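Local coordinates for protein glutathione S-transferase (Rhodospirillum rubrum F11, PDB 4O7H) that probably catalyses the conjugation of glutathione to electrophilic substrates, at residues 100-104 / 105-109. Numbering follows the deposited sequence.
Sequences RKFNR and EVTEP
Lys-101 and Glu-105, one helical turn apart, form an i to i+4 salt bridge: NZ meets OE2 at 2.8 Å from the syn side, 20° out of the carboxylate plane. A bend at the last torsion of the lysine (chi4 70°) turns NZ onto that oxygen, while OE1 is hydrogen-bonded to His-140. With an alanine at Glu-105, the Lys-101 ammonium and His-140 would probably both lose their carboxylate partner. Val-106 lays CB over one face of the Phe-102 ring, a CH-pi contact 4.0 Å from the centroid, and Thr-107 OG1 sits at the ring edge, 3.2 Å from CD1. Arg-104 NE makes a long salt bridge of 3.5 Å to Glu-108 OE1; Arg-104 NH1 forms one with Glu-108 of the second subunit, its stronger polar partner. Residues 100-109 lie on helix 85-119 of the all-helical C-terminal GST domain, where a wider pi-type turn interrupts the regular spacing. Phe-102 O accepts from both Val-106 N (2.8 Å) and Thr-107 N (3.3 Å), which approach from opposite faces of its plane. Asn-103 O takes Glu-108 N at 2.8 Å, five residues on, ahead of a kink at Pro-109. Helix 161-175 packs Leu-170 and Ile-173 against Phe-102.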
loop_
_atom_site.group_PDB
_atom_site.type_symbol
_atom_site.label_atom_id
_atom_site.label_comp_id
_atom_site.label_asym_id
_atom_site.label_seq_id
_atom_site.Cartn_x
_atom_site.Cartn_y
_atom_site.Cartn_z
ATOM N N ARG A 100 -2.497 -2.101 -4.872
ATOM C CA ARG A 100 -3.177 -0.816 -5.126
ATOM C C ARG A 100 -4.116 -0.879 -6.317
ATOM O O ARG A 100 -5.323 -0.671 -6.151
ATOM C CB ARG A 100 -2.147 0.349 -5.327
ATOM C CG ARG A 100 -2.765 1.670 -5.764
ATOM C CD ARG A 100 -1.794 2.896 -5.652
ATOM N NE ARG A 100 -0.595 2.631 -6.432
ATOM C CZ ARG A 100 0.635 2.494 -5.948
ATOM N NH1 ARG A 100 0.872 2.619 -4.649
ATOM N NH2 ARG A 100 1.609 2.175 -6.760
ATOM N N LYS A 101 -3.570 -0.982 -7.516
ATOM C CA LYS A 101 -4.343 -0.809 -8.764
ATOM C C LYS A 101 -5.352 -1.964 -8.944
ATOM O O LYS A 101 -6.552 -1.741 -9.135
ATOM C CB LYS A 101 -3.458 -0.645 -9.988
ATOM C CG LYS A 101 -4.200 -0.259 -11.224
ATOM C CD LYS A 101 -3.299 -0.189 -12.441
ATOM C CE LYS A 101 -4.067 -0.146 -13.748
ATOM N NZ LYS A 101 -4.799 1.140 -13.952
ATOM N N PHE A 102 -4.876 -3.206 -8.941
ATOM C CA PHE A 102 -5.806 -4.318 -9.075
ATOM C C PHE A 102 -6.789 -4.312 -7.933
ATOM O O PHE A 102 -8.003 -4.518 -8.120
ATOM C CB PHE A 102 -5.030 -5.656 -9.136
ATOM C CG PHE A 102 -5.891 -6.874 -9.424
ATOM C CD1 PHE A 102 -6.709 -7.417 -8.472
ATOM C CD2 PHE A 102 -5.801 -7.487 -10.641
ATOM C CE1 PHE A 102 -7.472 -8.524 -8.758
ATOM C CE2 PHE A 102 -6.531 -8.608 -10.929
ATOM C CZ PHE A 102 -7.379 -9.131 -9.982
ATOM N N ASN A 103 -6.291 -4.056 -6.718
ATOM C CA ASN A 103 -7.127 -4.069 -5.545
ATOM C C ASN A 103 -8.278 -3.068 -5.665
ATOM O O ASN A 103 -9.410 -3.390 -5.320
ATOM C CB ASN A 103 -6.310 -3.793 -4.299
ATOM C CG ASN A 103 -7.135 -3.868 -3.040
ATOM O OD1 ASN A 103 -7.701 -4.894 -2.714
ATOM N ND2 ASN A 103 -7.277 -2.708 -2.353
ATOM N N ARG A 104 -7.962 -1.848 -6.110
ATOM C CA ARG A 104 -8.981 -0.804 -6.180
ATOM C C ARG A 104 -9.961 -1.038 -7.318
ATOM O O ARG A 104 -11.152 -0.716 -7.173
ATOM C CB ARG A 104 -8.324 0.604 -6.282
ATOM C CG ARG A 104 -7.633 0.985 -4.975
ATOM C CD ARG A 104 -8.558 1.244 -3.755
ATOM N NE ARG A 104 -9.415 2.436 -3.941
ATOM C CZ ARG A 104 -9.025 3.691 -3.697
ATOM N NH1 ARG A 104 -7.814 3.933 -3.223
ATOM N NH2 ARG A 104 -9.856 4.699 -3.920
ATOM N N GLU A 105 -9.473 -1.564 -8.431
ATOM C CA GLU A 105 -10.242 -1.675 -9.656
ATOM C C GLU A 105 -11.070 -2.959 -9.727
ATOM O O GLU A 105 -12.059 -3.021 -10.475
ATOM C CB GLU A 105 -9.322 -1.616 -10.874
ATOM C CG GLU A 105 -8.660 -0.248 -11.065
ATOM C CD GLU A 105 -7.690 -0.132 -12.239
ATOM O OE1 GLU A 105 -7.407 -1.105 -12.956
ATOM O OE2 GLU A 105 -7.199 1.004 -12.490
ATOM N N VAL A 106 -10.652 -3.989 -8.995
ATOM C CA VAL A 106 -11.235 -5.328 -9.123
ATOM C C VAL A 106 -11.584 -5.967 -7.762
ATOM O O VAL A 106 -12.719 -6.306 -7.453
ATOM C CB VAL A 106 -10.274 -6.242 -9.928
ATOM C CG1 VAL A 106 -10.928 -7.605 -10.123
ATOM C CG2 VAL A 106 -9.828 -5.656 -11.276
ATOM N N THR A 107 -10.577 -6.198 -6.919
ATOM C CA THR A 107 -10.797 -6.895 -5.683
ATOM C C THR A 107 -11.787 -6.232 -4.728
ATOM O O THR A 107 -12.738 -6.870 -4.235
ATOM C CB THR A 107 -9.472 -7.098 -4.930
ATOM O OG1 THR A 107 -8.502 -7.594 -5.862
ATOM C CG2 THR A 107 -9.687 -8.129 -3.815
ATOM N N GLU A 108 -11.589 -4.941 -4.469
ATOM C CA GLU A 108 -12.481 -4.240 -3.559
ATOM C C GLU A 108 -13.931 -4.323 -3.982
ATOM O O GLU A 108 -14.735 -4.759 -3.183
ATOM C CB GLU A 108 -12.094 -2.775 -3.371
ATOM C CG GLU A 108 -11.019 -2.608 -2.346
ATOM C CD GLU A 108 -10.710 -1.151 -2.004
ATOM O OE1 GLU A 108 -11.242 -0.234 -2.642
ATOM O OE2 GLU A 108 -9.899 -0.971 -1.097
ATOM N N PRO A 109 -14.259 -3.927 -5.221
ATOM C CA PRO A 109 -15.685 -4.019 -5.546
ATOM C C PRO A 109 -16.225 -5.456 -5.583
ATOM O O PRO A 109 -17.302 -5.731 -5.073
ATOM C CB PRO A 109 -15.774 -3.375 -6.896
ATOM C CG PRO A 109 -14.402 -3.391 -7.482
ATOM C CD PRO A 109 -13.523 -3.232 -6.274
HETATM O O HOH W 1 -9.114 -2.839 0.290
HETATM O O HOH W 2 -12.448 0.491 -5.071
#